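Local coordinates for glycine cleavage system H protein (Mycobacterium tuberculosis, PDB 3IFT), which probably carries the methylamine group of glycine from the P protein to the T protein of the glycine cleavage system on a covalently bound lipoyl arm, at residues 10-13 with 17-20; 24-27 with 33-36; 66-69 with 74-77; 97-100 with 106-109. All coordinates share one frame; numbering follows the deposited sequence.

Contact 2 is the core of the set: strands 24-27 and 33-36 pair by four backbone hydrogen bonds near the middle of the chain. Contact 3 is the other antiparallel hairpin, but it lies at the surface in the smaller sheet, beside the lysine predicted to carry lipoate, and carries carboxylates and serines. Contacts 1 and 4 are partly buried and join loop to strand and helix to turn; one is centred on a tyrosine hydroxyl bonded to a carbonyl, with isoleucine packed on the ring, the other on apolar carbons and a glycine. Contact 1 touches contact 2 within the larger sheet, where His-17 meets Ile-25, and Trp-109 of contact 4 packs on Arg-34 and Trp-24.

Contact 1 of 4, residues 10-13 with 17-20; sequences SDIP and HYTA
Tyr-18 reaches out of the short strand 17-18 and ends its side chain against Ile-12 and Pro-13 of the N-terminal loop. The side chain of His-17, just before it, sets off away from that loop, and the residue serves the sheet through its backbone, which pairs with Ile-25. The alternation of a strand then points Tyr-18 at residues 10-13. CG anti to the carbonyl carbon (chi1 -59°) turns the ring toward them, and the length of the side chain spans the 9.0 Å between Ile-12 CA and Tyr-18 CA. At its far end the phenol OH donates to Pro-13 O at 2.6 Å, a short bond in the carbonyl plane and on a lone pair, with a C=O...donor angle of 124°. Tyr-18 OH also lies 3.2 Å from Pro-13 CD, where the pyrrolidine crosses the phenol at about a right angle. Ile-12 supplies the apolar half: its CG2 branch comes obliquely to the ring, 3.4 Å from Tyr-18 CZ. Tyr-136 of helix 133-139 stacks on the Tyr-18 ring and also touches Ile-12. Beyond Tyr-18, Thr-19 turns to its own chain, its OG1 bonded to the backbone N of Glu-23. Tyrosine suits this buried place because its ring can pack among carbons while its hydroxyl satisfies a backbone carbonyl; one short polar bond thus helps hold the loop to the sheet, with further bonds from Asp-11 to Asp-39 and Tyr-105.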
ATOM      1  N   SER A  10       8.001  11.961   9.008  1.00 19.48           N
ATOM      2  CA  SER A  10       7.352  10.663   8.750  1.00 17.37           C
ATOM      3  C   SER A  10       8.408   9.698   8.238  1.00 16.04           C
ATOM      4  O   SER A  10       9.339  10.104   7.572  1.00 15.85           O
ATOM      5  CB  SER A  10       6.173  10.789   7.783  1.00 16.97           C
ATOM      6  OG  SER A  10       6.587  10.923   6.438  1.00 13.28           O
ATOM      7  N   ASP A  11       8.280   8.432   8.597  1.00 15.26           N
ATOM      8  CA  ASP A  11       9.230   7.414   8.159  1.00 13.62           C
ATOM      9  C   ASP A  11       8.884   7.067   6.729  1.00 11.97           C
ATOM     10  O   ASP A  11       7.717   6.923   6.372  1.00 10.14           O
ATOM     11  CB  ASP A  11       9.164   6.140   9.012  1.00 14.16           C
ATOM     12  CG  ASP A  11       9.423   6.385  10.470  1.00 17.59           C
ATOM     13  OD1 ASP A  11      10.216   7.298  10.818  1.00 22.14           O
ATOM     14  OD2 ASP A  11       8.821   5.655  11.293  1.00 20.54           O
ATOM     15  N   ILE A  12       9.915   6.992   5.905  1.00 10.90           N
ATOM     16  CA  ILE A  12       9.802   6.579   4.541  1.00 10.08           C
ATOM     17  C   ILE A  12      10.984   5.621   4.342  1.00 10.74           C
ATOM     18  O   ILE A  12      12.084   6.082   4.059  1.00 10.10           O
ATOM     19  CB  ILE A  12       9.871   7.786   3.574  1.00 10.07           C
ATOM     20  CG1 ILE A  12       8.724   8.778   3.845  1.00  9.37           C
ATOM     21  CG2 ILE A  12       9.760   7.325   2.131  1.00 10.65           C
ATOM     22  CD1 ILE A  12       8.741  10.020   2.945  1.00  7.35           C
ATOM     23  N   PRO A  13      10.771   4.293   4.559  1.00 10.51           N
ATOM     24  CA  PRO A  13      11.830   3.323   4.295  1.00 10.12           C
ATOM     25  C   PRO A  13      12.423   3.486   2.925  1.00 10.39           C
ATOM     26  O   PRO A  13      11.677   3.623   1.928  1.00 10.78           O
ATOM     27  CB  PRO A  13      11.109   1.977   4.391  1.00  9.81           C
ATOM     28  CG  PRO A  13      10.124   2.189   5.473  1.00 10.77           C
ATOM     29  CD  PRO A  13       9.610   3.635   5.193  1.00 11.61           C
ATOM     30  N   HIS A  17       9.030   1.206  -2.593  1.00  9.00           N
ATOM     31  CA  HIS A  17       8.538   2.132  -3.571  1.00  9.55           C
ATOM     32  C   HIS A  17       7.249   2.658  -3.067  1.00  8.96           C
ATOM     33  O   HIS A  17       6.650   2.092  -2.151  1.00  7.56           O
ATOM     34  CB  HIS A  17       8.321   1.467  -4.914  1.00 10.55           C
ATOM     35  CG  HIS A  17       9.594   1.148  -5.641  1.00 14.65           C
ATOM     36  ND1 HIS A  17      10.221  -0.077  -5.538  1.00 17.98           N
ATOM     37  CD2 HIS A  17      10.350   1.888  -6.491  1.00 20.16           C
ATOM     38  CE1 HIS A  17      11.299  -0.086  -6.306  1.00 20.53           C
ATOM     39  NE2 HIS A  17      11.402   1.094  -6.894  1.00 21.85           N
ATOM     40  N   TYR A  18       6.842   3.765  -3.676  1.00  9.34           N
ATOM     41  CA  TYR A  18       5.707   4.517  -3.231  1.00  8.87           C
ATOM     42  C   TYR A  18       4.891   4.994  -4.360  1.00  9.29           C
ATOM     43  O   TYR A  18       5.359   5.113  -5.504  1.00  8.43           O
ATOM     44  CB  TYR A  18       6.146   5.717  -2.424  1.00  9.23           C
ATOM     45  CG  TYR A  18       6.928   5.312  -1.242  1.00  8.17           C
ATOM     46  CD1 TYR A  18       6.304   5.077  -0.044  1.00  9.08           C
ATOM     47  CD2 TYR A  18       8.286   5.058  -1.347  1.00  6.56           C
ATOM     48  CE1 TYR A  18       7.021   4.652   1.059  1.00  9.95           C
ATOM     49  CE2 TYR A  18       9.007   4.637  -0.274  1.00  7.68           C
ATOM     50  CZ  TYR A  18       8.386   4.437   0.941  1.00  9.58           C
ATOM     51  OH  TYR A  18       9.109   4.028   2.057  1.00 10.22           O
ATOM     52  N   THR A  19       3.637   5.278  -4.032  1.00  8.94           N
ATOM     53  CA  THR A  19       2.823   6.055  -4.922  1.00  8.63           C
ATOM     54  C   THR A  19       2.628   7.415  -4.296  1.00  9.63           C
ATOM     55  O   THR A  19       2.726   7.585  -3.066  1.00  9.01           O
ATOM     56  CB  THR A  19       1.466   5.390  -5.143  1.00  8.81           C
ATOM     57  OG1 THR A  19       0.713   5.463  -3.945  1.00  6.40           O
ATOM     58  CG2 THR A  19       1.619   3.925  -5.573  1.00  8.78           C
ATOM     59  N   ALA A  20       2.303   8.374  -5.144  1.00 10.58           N
ATOM     60  CA  ALA A  20       1.934   9.725  -4.728  1.00 11.49           C
ATOM     61  C   ALA A  20       0.744   9.723  -3.781  1.00 11.25           C
ATOM     62  O   ALA A  20       0.545  10.657  -3.025  1.00 12.48           O
ATOM     63  CB  ALA A  20       1.600  10.584  -5.966  1.00 11.95           C
TER

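Contact 2 of 4, residues 24-27 with 33-36; sequences WIRR and VRVG
Trp-24 and Gly-36 form a hydrogen-bonded pair at one end of an antiparallel beta hairpin, strands 23-29 and 32-37, within the larger sheet of this lipoyl-domain fold. Each gives its N-H to the other's carbonyl: Trp-24 N to Gly-36 O at 2.8 Å and Gly-36 N to Trp-24 O at 3.2 Å, both donors lying well out of the carbonyl planes. Two residues on, Arg-26 and Arg-34 make the straighter pair. Arg-26 N reaches Arg-34 O at 2.7 Å with 169° at the hydrogen, and Arg-34 N returns the bond to Arg-26 O, each donor in the carbonyl plane. Between them, Ile-25 and Val-35 are a non-hydrogen-bonded pair whose backbone groups turn to other strands: Ile-25 pairs with His-17, and Val-35 with Leu-110 and Leu-111. Branched side chains suit the buried Ile-25, Val-33 and Val-35, and Ile-25 CG2 presses to 3.4 Å from Val-33 CB. The polar ends on the other face find partners beyond the hairpin. Arg-34 NE forms a salt bridge with Asp-112 and its side chain a cation-pi contact with Trp-109; Arg-26 NH2 binds Tyr-105 O, and Trp-24 NE1 binds Pro-104 O. Separate partners hold the two guanidinium groups, with Arg-26 NH1 and Arg-34 NE 5.7 Å apart. Trp-24 CZ3 lies 3.5 Å from the Arg-26 guanidinium plane, toward its rim. Trp-24 CG sits between its backbone N and carbonyl carbon (chi1 55°), which folds the indole back over the partner strand; Gly-36, without a side chain, lets its CA lie 3.6 Å from the centroid of the Trp-24 five-membered ring, a CH-pi contact over the face.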
ATOM      1  N   TRP A  24       2.843   2.243  -0.169  1.00  6.94           N
ATOM      2  CA  TRP A  24       4.178   1.732  -0.347  1.00  6.95           C
ATOM      3  C   TRP A  24       4.054   0.370  -0.960  1.00  6.97           C
ATOM      4  O   TRP A  24       3.020  -0.282  -0.862  1.00  6.52           O
ATOM      5  CB  TRP A  24       4.984   1.700   0.952  1.00  6.44           C
ATOM      6  CG  TRP A  24       4.354   0.959   2.065  1.00  7.90           C
ATOM      7  CD1 TRP A  24       3.552   1.486   3.032  1.00  8.40           C
ATOM      8  CD2 TRP A  24       4.432  -0.450   2.334  1.00  8.93           C
ATOM      9  NE1 TRP A  24       3.154   0.493   3.920  1.00 10.63           N
ATOM     10  CE2 TRP A  24       3.672  -0.700   3.516  1.00  9.61           C
ATOM     11  CE3 TRP A  24       5.055  -1.519   1.704  1.00  7.29           C
ATOM     12  CZ2 TRP A  24       3.501  -1.993   4.051  1.00 10.09           C
ATOM     13  CZ3 TRP A  24       4.919  -2.776   2.250  1.00  7.98           C
ATOM     14  CH2 TRP A  24       4.130  -3.008   3.407  1.00 10.27           C
ATOM     15  N   ILE A  25       5.138  -0.034  -1.590  1.00  7.96           N
ATOM     16  CA  ILE A  25       5.193  -1.264  -2.362  1.00  8.87           C
ATOM     17  C   ILE A  25       6.525  -1.859  -2.029  1.00  8.90           C
ATOM     18  O   ILE A  25       7.576  -1.220  -2.240  1.00  8.23           O
ATOM     19  CB  ILE A  25       5.099  -0.994  -3.871  1.00  8.00           C
ATOM     20  CG1 ILE A  25       3.782  -0.294  -4.181  1.00  9.62           C
ATOM     21  CG2 ILE A  25       5.203  -2.330  -4.667  1.00 10.36           C
ATOM     22  CD1 ILE A  25       3.882   1.212  -4.321  1.00  4.63           C
ATOM     23  N   ARG A  26       6.465  -3.042  -1.428  1.00 10.22           N
ATOM     24  CA  ARG A  26       7.635  -3.826  -1.151  1.00 12.35           C
ATOM     25  C   ARG A  26       7.689  -5.042  -2.055  1.00 13.63           C
ATOM     26  O   ARG A  26       6.760  -5.847  -2.082  1.00 13.55           O
ATOM     27  CB  ARG A  26       7.628  -4.309   0.281  1.00 11.92           C
ATOM     28  CG  ARG A  26       8.896  -5.064   0.626  1.00 12.57           C
ATOM     29  CD  ARG A  26       8.830  -5.592   2.050  1.00 14.94           C
ATOM     30  NE  ARG A  26       8.921  -4.486   2.969  1.00 13.14           N
ATOM     31  CZ  ARG A  26       8.038  -4.167   3.904  1.00 15.09           C
ATOM     32  NH1 ARG A  26       6.979  -4.928   4.145  1.00 17.41           N
ATOM     33  NH2 ARG A  26       8.262  -3.081   4.652  1.00 15.64           N
ATOM     34  N   ARG A  27       8.792  -5.222  -2.752  1.00 15.57           N
ATOM     35  CA  ARG A  27       8.908  -6.439  -3.546  1.00 18.58           C
ATOM     36  C   ARG A  27       9.142  -7.590  -2.594  1.00 19.36           C
ATOM     37  O   ARG A  27      10.177  -7.662  -1.981  1.00 19.24           O
ATOM     38  CB  ARG A  27      10.060  -6.341  -4.520  1.00 19.62           C
ATOM     39  CG  ARG A  27      10.244  -7.630  -5.258  1.00 23.56           C
ATOM     40  CD  ARG A  27      11.194  -7.446  -6.408  1.00 28.24           C
ATOM     41  NE  ARG A  27      10.885  -8.403  -7.467  1.00 30.75           N
ATOM     42  CZ  ARG A  27      11.120  -8.192  -8.751  1.00 31.78           C
ATOM     43  NH1 ARG A  27      11.688  -7.050  -9.148  1.00 32.26           N
ATOM     44  NH2 ARG A  27      10.805  -9.132  -9.636  1.00 32.04           N
ATOM     45  N   VAL A  33       4.373  -8.167  -4.774  1.00 13.62           N
ATOM     46  CA  VAL A  33       4.638  -6.997  -3.983  1.00 12.51           C
ATOM     47  C   VAL A  33       3.689  -7.015  -2.808  1.00 12.16           C
ATOM     48  O   VAL A  33       2.566  -7.525  -2.887  1.00 11.89           O
ATOM     49  CB  VAL A  33       4.492  -5.700  -4.766  1.00 12.01           C
ATOM     50  CG1 VAL A  33       5.549  -5.608  -5.836  1.00 10.78           C
ATOM     51  CG2 VAL A  33       3.094  -5.593  -5.373  1.00 10.92           C
ATOM     52  N   ARG A  34       4.170  -6.466  -1.708  1.00 11.44           N
ATOM     53  CA  ARG A  34       3.329  -6.185  -0.593  1.00 11.18           C
ATOM     54  C   ARG A  34       3.056  -4.689  -0.593  1.00  9.51           C
ATOM     55  O   ARG A  34       3.907  -3.894  -0.966  1.00 10.71           O
ATOM     56  CB  ARG A  34       4.002  -6.617   0.682  1.00 11.02           C
ATOM     57  CG  ARG A  34       3.144  -6.337   1.886  1.00 11.79           C
ATOM     58  CD  ARG A  34       3.463  -7.315   2.980  1.00 12.53           C
ATOM     59  NE  ARG A  34       2.964  -8.641   2.658  1.00 14.73           N
ATOM     60  CZ  ARG A  34       2.920  -9.648   3.532  1.00 17.27           C
ATOM     61  NH1 ARG A  34       3.322  -9.457   4.774  1.00 15.86           N
ATOM     62  NH2 ARG A  34       2.431 -10.824   3.169  1.00 18.99           N
ATOM     63  N   VAL A  35       1.864  -4.325  -0.159  1.00  8.03           N
ATOM     64  CA  VAL A  35       1.387  -2.983  -0.205  1.00  7.23           C
ATOM     65  C   VAL A  35       0.763  -2.555   1.113  1.00  6.84           C
ATOM     66  O   VAL A  35       0.011  -3.299   1.755  1.00  7.31           O
ATOM     67  CB  VAL A  35       0.342  -2.867  -1.340  1.00  8.31           C
ATOM     68  CG1 VAL A  35      -0.156  -1.484  -1.492  1.00  6.76           C
ATOM     69  CG2 VAL A  35       0.954  -3.375  -2.678  1.00  7.52           C
ATOM     70  N   GLY A  36       1.068  -1.323   1.505  1.00  6.96           N
ATOM     71  CA  GLY A  36       0.425  -0.690   2.633  1.00  6.69           C
ATOM     72  C   GLY A  36       0.372   0.788   2.385  1.00  6.45           C
ATOM     73  O   GLY A  36       0.642   1.289   1.274  1.00  6.04           O
TER

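Contact 3 of 4, residues 66-69 with 74-77; sequences FGEV and SVSD
Val-69 and Ser-76 form the tight part of this antiparallel hairpin of strands 65-71 and 75-79, near its turn. As a hydrogen-bonded pair they exchange two bonds: Val-69 N to Ser-76 O at 2.8 Å, in the carbonyl plane, and Ser-76 N to Val-69 O at 2.8 Å, nearly along the C=O axis. On the face they share, Val-69 CG1 stands between its own backbone N and carbonyl carbon (chi1 60°), a position that brings it alongside Ser-76 CB at 3.8 Å. A branched hydrocarbon suits the buried Val-69, while Ser-76, partly exposed, is small enough to lie beside it.

The face bearing Glu-68 and Asp-77 is looser. They are a non-hydrogen-bonded pair, and their carboxylates keep apart, with Glu-68 OE1 4.8 Å from Asp-77 OD1; like charge probably discourages closer approach. Glu-68 instead crosses obliquely to the exposed Val-75, where Val-75 CG1 lies 3.3 Å from Glu-68 OE1. CA-H...O contacts accompany the pairing, one of them Asp-77 CA to Gly-67 O at 3.4 Å. Phe-66 and Gly-67 together face Leu-78, a classic beta bulge.

The turn holds Lys-73, the predicted lipoyl attachment site, with no lipoyl group attached here; the side chains of Ser-74 and Lys-73 are about 4 Å apart. A lysine on the tight turn of a hairpin is characteristic of lipoyl domains. Strand 65-71 is the middle of the smaller sheet, flanked by strands 48-52 and 75-79. Leu-45 of helix 39-45 packs on Val-69, Ser-74 and Ser-76, and Phe-66 reaches across to Leu-111 and Ile-113 of strand 111-114.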
ATOM      1  N   PHE A  66      -9.169  -0.277  -5.139  1.00 18.48           N
ATOM      2  CA  PHE A  66      -9.575  -1.612  -4.684  1.00 18.46           C
ATOM      3  C   PHE A  66      -9.860  -1.677  -3.206  1.00 18.14           C
ATOM      4  O   PHE A  66     -10.017  -2.734  -2.640  1.00 18.07           O
ATOM      5  CB  PHE A  66      -8.592  -2.714  -5.097  1.00 18.95           C
ATOM      6  CG  PHE A  66      -7.179  -2.563  -4.592  1.00 20.51           C
ATOM      7  CD1 PHE A  66      -6.781  -1.577  -3.711  1.00 21.58           C
ATOM      8  CD2 PHE A  66      -6.240  -3.491  -4.993  1.00 21.57           C
ATOM      9  CE1 PHE A  66      -5.458  -1.498  -3.289  1.00 22.07           C
ATOM     10  CE2 PHE A  66      -4.938  -3.427  -4.559  1.00 22.44           C
ATOM     11  CZ  PHE A  66      -4.547  -2.417  -3.705  1.00 23.63           C
ATOM     12  N   GLY A  67      -9.955  -0.531  -2.563  1.00 17.82           N
ATOM     13  CA  GLY A  67     -10.222  -0.554  -1.154  1.00 18.03           C
ATOM     14  C   GLY A  67     -10.258   0.828  -0.574  1.00 17.33           C
ATOM     15  O   GLY A  67     -10.210   1.826  -1.273  1.00 16.31           O
ATOM     16  N   GLU A  68     -10.317   0.867   0.738  1.00 17.84           N
ATOM     17  CA  GLU A  68     -10.333   2.111   1.419  1.00 17.74           C
ATOM     18  C   GLU A  68      -9.840   1.827   2.796  1.00 16.53           C
ATOM     19  O   GLU A  68      -9.953   0.715   3.315  1.00 17.22           O
ATOM     20  CB  GLU A  68     -11.748   2.719   1.444  1.00 18.31           C
ATOM     21  CG  GLU A  68     -12.771   1.899   2.201  1.00 23.31           C
ATOM     22  CD  GLU A  68     -14.002   2.698   2.601  1.00 29.15           C
ATOM     23  OE1 GLU A  68     -14.485   3.525   1.777  1.00 30.50           O
ATOM     24  OE2 GLU A  68     -14.487   2.485   3.751  1.00 34.79           O
ATOM     25  N   VAL A  69      -9.255   2.851   3.373  1.00 14.83           N
ATOM     26  CA  VAL A  69      -8.822   2.820   4.732  1.00 14.53           C
ATOM     27  C   VAL A  69      -9.558   3.989   5.393  1.00 14.07           C
ATOM     28  O   VAL A  69      -9.697   5.065   4.812  1.00 13.70           O
ATOM     29  CB  VAL A  69      -7.311   2.970   4.842  1.00 14.54           C
ATOM     30  CG1 VAL A  69      -6.876   4.312   4.215  1.00 13.85           C
ATOM     31  CG2 VAL A  69      -6.921   2.858   6.273  1.00 15.70           C
ATOM     32  N   SER A  74     -11.644  10.272   8.733  1.00 17.35           N
ATOM     33  CA  SER A  74     -11.298  10.281   7.315  1.00 16.32           C
ATOM     34  C   SER A  74     -11.428   8.909   6.656  1.00 16.44           C
ATOM     35  O   SER A  74     -11.244   7.842   7.279  1.00 14.12           O
ATOM     36  CB  SER A  74      -9.866  10.763   7.119  1.00 16.54           C
ATOM     37  OG  SER A  74      -9.696  12.088   7.568  1.00 16.12           O
ATOM     38  N   VAL A  75     -11.692   8.976   5.363  1.00 16.75           N
ATOM     39  CA  VAL A  75     -11.731   7.805   4.504  1.00 18.24           C
ATOM     40  C   VAL A  75     -10.799   8.101   3.345  1.00 18.36           C
ATOM     41  O   VAL A  75     -10.812   9.200   2.793  1.00 17.83           O
ATOM     42  CB  VAL A  75     -13.123   7.530   3.924  1.00 18.21           C
ATOM     43  CG1 VAL A  75     -13.097   6.225   3.086  1.00 20.42           C
ATOM     44  CG2 VAL A  75     -14.166   7.445   5.010  1.00 19.24           C
ATOM     45  N   SER A  76      -9.983   7.120   2.997  1.00 18.31           N
ATOM     46  CA  SER A  76      -9.091   7.264   1.866  1.00 18.69           C
ATOM     47  C   SER A  76      -9.143   6.016   1.010  1.00 17.77           C
ATOM     48  O   SER A  76      -9.022   4.916   1.516  1.00 15.52           O
ATOM     49  CB  SER A  76      -7.680   7.496   2.350  1.00 19.07           C
ATOM     50  OG  SER A  76      -6.928   8.124   1.324  1.00 24.17           O
ATOM     51  N   ASP A  77      -9.321   6.222  -0.284  1.00 17.10           N
ATOM     52  CA  ASP A  77      -9.305   5.133  -1.228  1.00 17.70           C
ATOM     53  C   ASP A  77      -7.923   4.518  -1.268  1.00 15.60           C
ATOM     54  O   ASP A  77      -6.925   5.185  -1.096  1.00 14.49           O
ATOM     55  CB  ASP A  77      -9.720   5.619  -2.619  1.00 18.51           C
ATOM     56  CG  ASP A  77     -11.214   5.804  -2.745  1.00 22.30           C
ATOM     57  OD1 ASP A  77     -11.971   5.263  -1.913  1.00 27.26           O
ATOM     58  OD2 ASP A  77     -11.639   6.456  -3.712  1.00 28.98           O
TER

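Contact 4 of 4, residues 97-100 with 106-109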
ATOM      1  N   PRO A  97      -7.065  -2.991  13.259  1.00 12.27           N
ATOM      2  CA  PRO A  97      -6.797  -2.105  12.122  1.00 12.21           C
ATOM      3  C   PRO A  97      -5.716  -1.057  12.433  1.00 12.85           C
ATOM      4  O   PRO A  97      -4.994  -0.626  11.523  1.00 12.10           O
ATOM      5  CB  PRO A  97      -8.175  -1.465  11.845  1.00 12.21           C
ATOM      6  CG  PRO A  97      -8.985  -1.664  13.143  1.00 12.09           C
ATOM      7  CD  PRO A  97      -8.507  -3.002  13.621  1.00 13.41           C
ATOM      8  N   GLN A  98      -5.557  -0.688  13.709  1.00 12.22           N
ATOM      9  CA  GLN A  98      -4.546   0.298  14.057  1.00 12.79           C
ATOM     10  C   GLN A  98      -3.119  -0.205  13.899  1.00 11.25           C
ATOM     11  O   GLN A  98      -2.202   0.553  14.060  1.00 11.21           O
ATOM     12  CB  GLN A  98      -4.748   0.851  15.463  1.00 13.28           C
ATOM     13  CG  GLN A  98      -5.878   1.878  15.515  1.00 18.39           C
ATOM     14  CD  GLN A  98      -6.120   2.404  16.916  1.00 18.99           C
ATOM     15  OE1 GLN A  98      -5.202   2.448  17.737  1.00 22.23           O
ATOM     16  NE2 GLN A  98      -7.351   2.759  17.204  1.00 21.90           N
ATOM     17  N   LEU A  99      -2.933  -1.463  13.558  1.00 10.88           N
ATOM     18  CA  LEU A  99      -1.632  -1.924  13.042  1.00 10.48           C
ATOM     19  C   LEU A  99      -1.154  -1.070  11.888  1.00 10.19           C
ATOM     20  O   LEU A  99       0.049  -0.880  11.696  1.00 10.20           O
ATOM     21  CB  LEU A  99      -1.702  -3.380  12.589  1.00 11.02           C
ATOM     22  CG  LEU A  99      -1.814  -4.407  13.716  1.00 11.39           C
ATOM     23  CD1 LEU A  99      -2.134  -5.769  13.143  1.00 11.52           C
ATOM     24  CD2 LEU A  99      -0.511  -4.433  14.521  1.00  9.88           C
ATOM     25  N   VAL A 100      -2.093  -0.606  11.079  1.00 10.60           N
ATOM     26  CA  VAL A 100      -1.771   0.297   9.970  1.00  9.74           C
ATOM     27  C   VAL A 100      -1.112   1.559  10.518  1.00  9.52           C
ATOM     28  O   VAL A 100      -0.098   2.043  10.003  1.00  8.77           O
ATOM     29  CB  VAL A 100      -3.052   0.624   9.163  1.00  9.82           C
ATOM     30  CG1 VAL A 100      -2.757   1.605   8.050  1.00 10.88           C
ATOM     31  CG2 VAL A 100      -3.637  -0.649   8.574  1.00  9.54           C
ATOM     32  N   GLY A 106       5.025  -2.623   8.518  1.00 10.43           N
ATOM     33  CA  GLY A 106       5.327  -3.953   9.071  1.00  9.79           C
ATOM     34  C   GLY A 106       4.043  -4.720   9.126  1.00 10.31           C
ATOM     35  O   GLY A 106       3.509  -5.108   8.092  1.00  9.81           O
ATOM     36  N   ALA A 107       3.514  -4.875  10.345  1.00 10.26           N
ATOM     37  CA  ALA A 107       2.316  -5.653  10.611  1.00 10.41           C
ATOM     38  C   ALA A 107       1.075  -4.954  10.093  1.00  9.91           C
ATOM     39  O   ALA A 107       0.026  -5.541  10.047  1.00  9.76           O
ATOM     40  CB  ALA A 107       2.181  -5.879  12.159  1.00 10.19           C
ATOM     41  N   GLY A 108       1.194  -3.674   9.748  1.00  9.61           N
ATOM     42  CA  GLY A 108       0.083  -2.928   9.242  1.00  9.76           C
ATOM     43  C   GLY A 108      -0.052  -3.000   7.745  1.00  9.57           C
ATOM     44  O   GLY A 108      -0.854  -2.282   7.190  1.00 10.00           O
ATOM     45  N   TRP A 109       0.753  -3.824   7.078  1.00 10.25           N
ATOM     46  CA  TRP A 109       0.610  -4.062   5.632  1.00 10.27           C
ATOM     47  C   TRP A 109      -0.835  -4.423   5.273  1.00 10.37           C
ATOM     48  O   TRP A 109      -1.603  -4.942   6.083  1.00 10.18           O
ATOM     49  CB  TRP A 109       1.583  -5.159   5.164  1.00 10.30           C
ATOM     50  CG  TRP A 109       1.221  -6.541   5.696  1.00 10.99           C
ATOM     51  CD1 TRP A 109       1.519  -7.047   6.917  1.00 12.63           C
ATOM     52  CD2 TRP A 109       0.486  -7.551   5.013  1.00 10.86           C
ATOM     53  NE1 TRP A 109       1.012  -8.312   7.040  1.00 12.70           N
ATOM     54  CE2 TRP A 109       0.373  -8.644   5.881  1.00 12.02           C
ATOM     55  CE3 TRP A 109      -0.087  -7.642   3.736  1.00  9.56           C
ATOM     56  CZ2 TRP A 109      -0.285  -9.831   5.514  1.00 12.29           C
ATOM     57  CZ3 TRP A 109      -0.756  -8.811   3.390  1.00  8.17           C
ATOM     58  CH2 TRP A 109      -0.824  -9.885   4.257  1.00 11.18           C
TER
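Leu-99 and Gly-108 bring the start of helix 99-102 against the beta turn at 106-109. The closest approach is Leu-99 O to Gly-108 CA at 3.2 Å, a CA-H...O contact that is bent, with 131° at the hydrogen. Glycine suits the position: Gly-108, with no side chain, lets Leu-99 O come this close to its CA. Around this touch the apolar groups close in. Leu-99 CD2 meets Ala-107 CB at 3.9 Å, while CD1 and CB of the same leucine each lie 3.8 Å from Ala-107 O. With Val-100 CG1 anti to the backbone N (chi1 177°), the other branch, Val-100 CG2, is left to approach Gly-108 O at 3.5 Å. Leucine can span the gap to the turn, and Ala-107 offers it a single methyl.

One shell further out, each piece is held by its own bonds. A type I turn is closed by Trp-109 N to Gly-106 O at 3.2 Å, and the helix start by Val-100 N to Pro-97 O at 2.9 Å. Asn-90 ND2 grips Ala-107 O and Trp-109 O, and Asp-103 OD2 takes the N-H of Ala-107. Leu-93 of helix 92-95 covers Leu-99 and Val-100, Val-48 of strand 48-52 touches Pro-97 and Val-100, and the turn leads, through Leu-110, into strand 111-114 of the larger sheet.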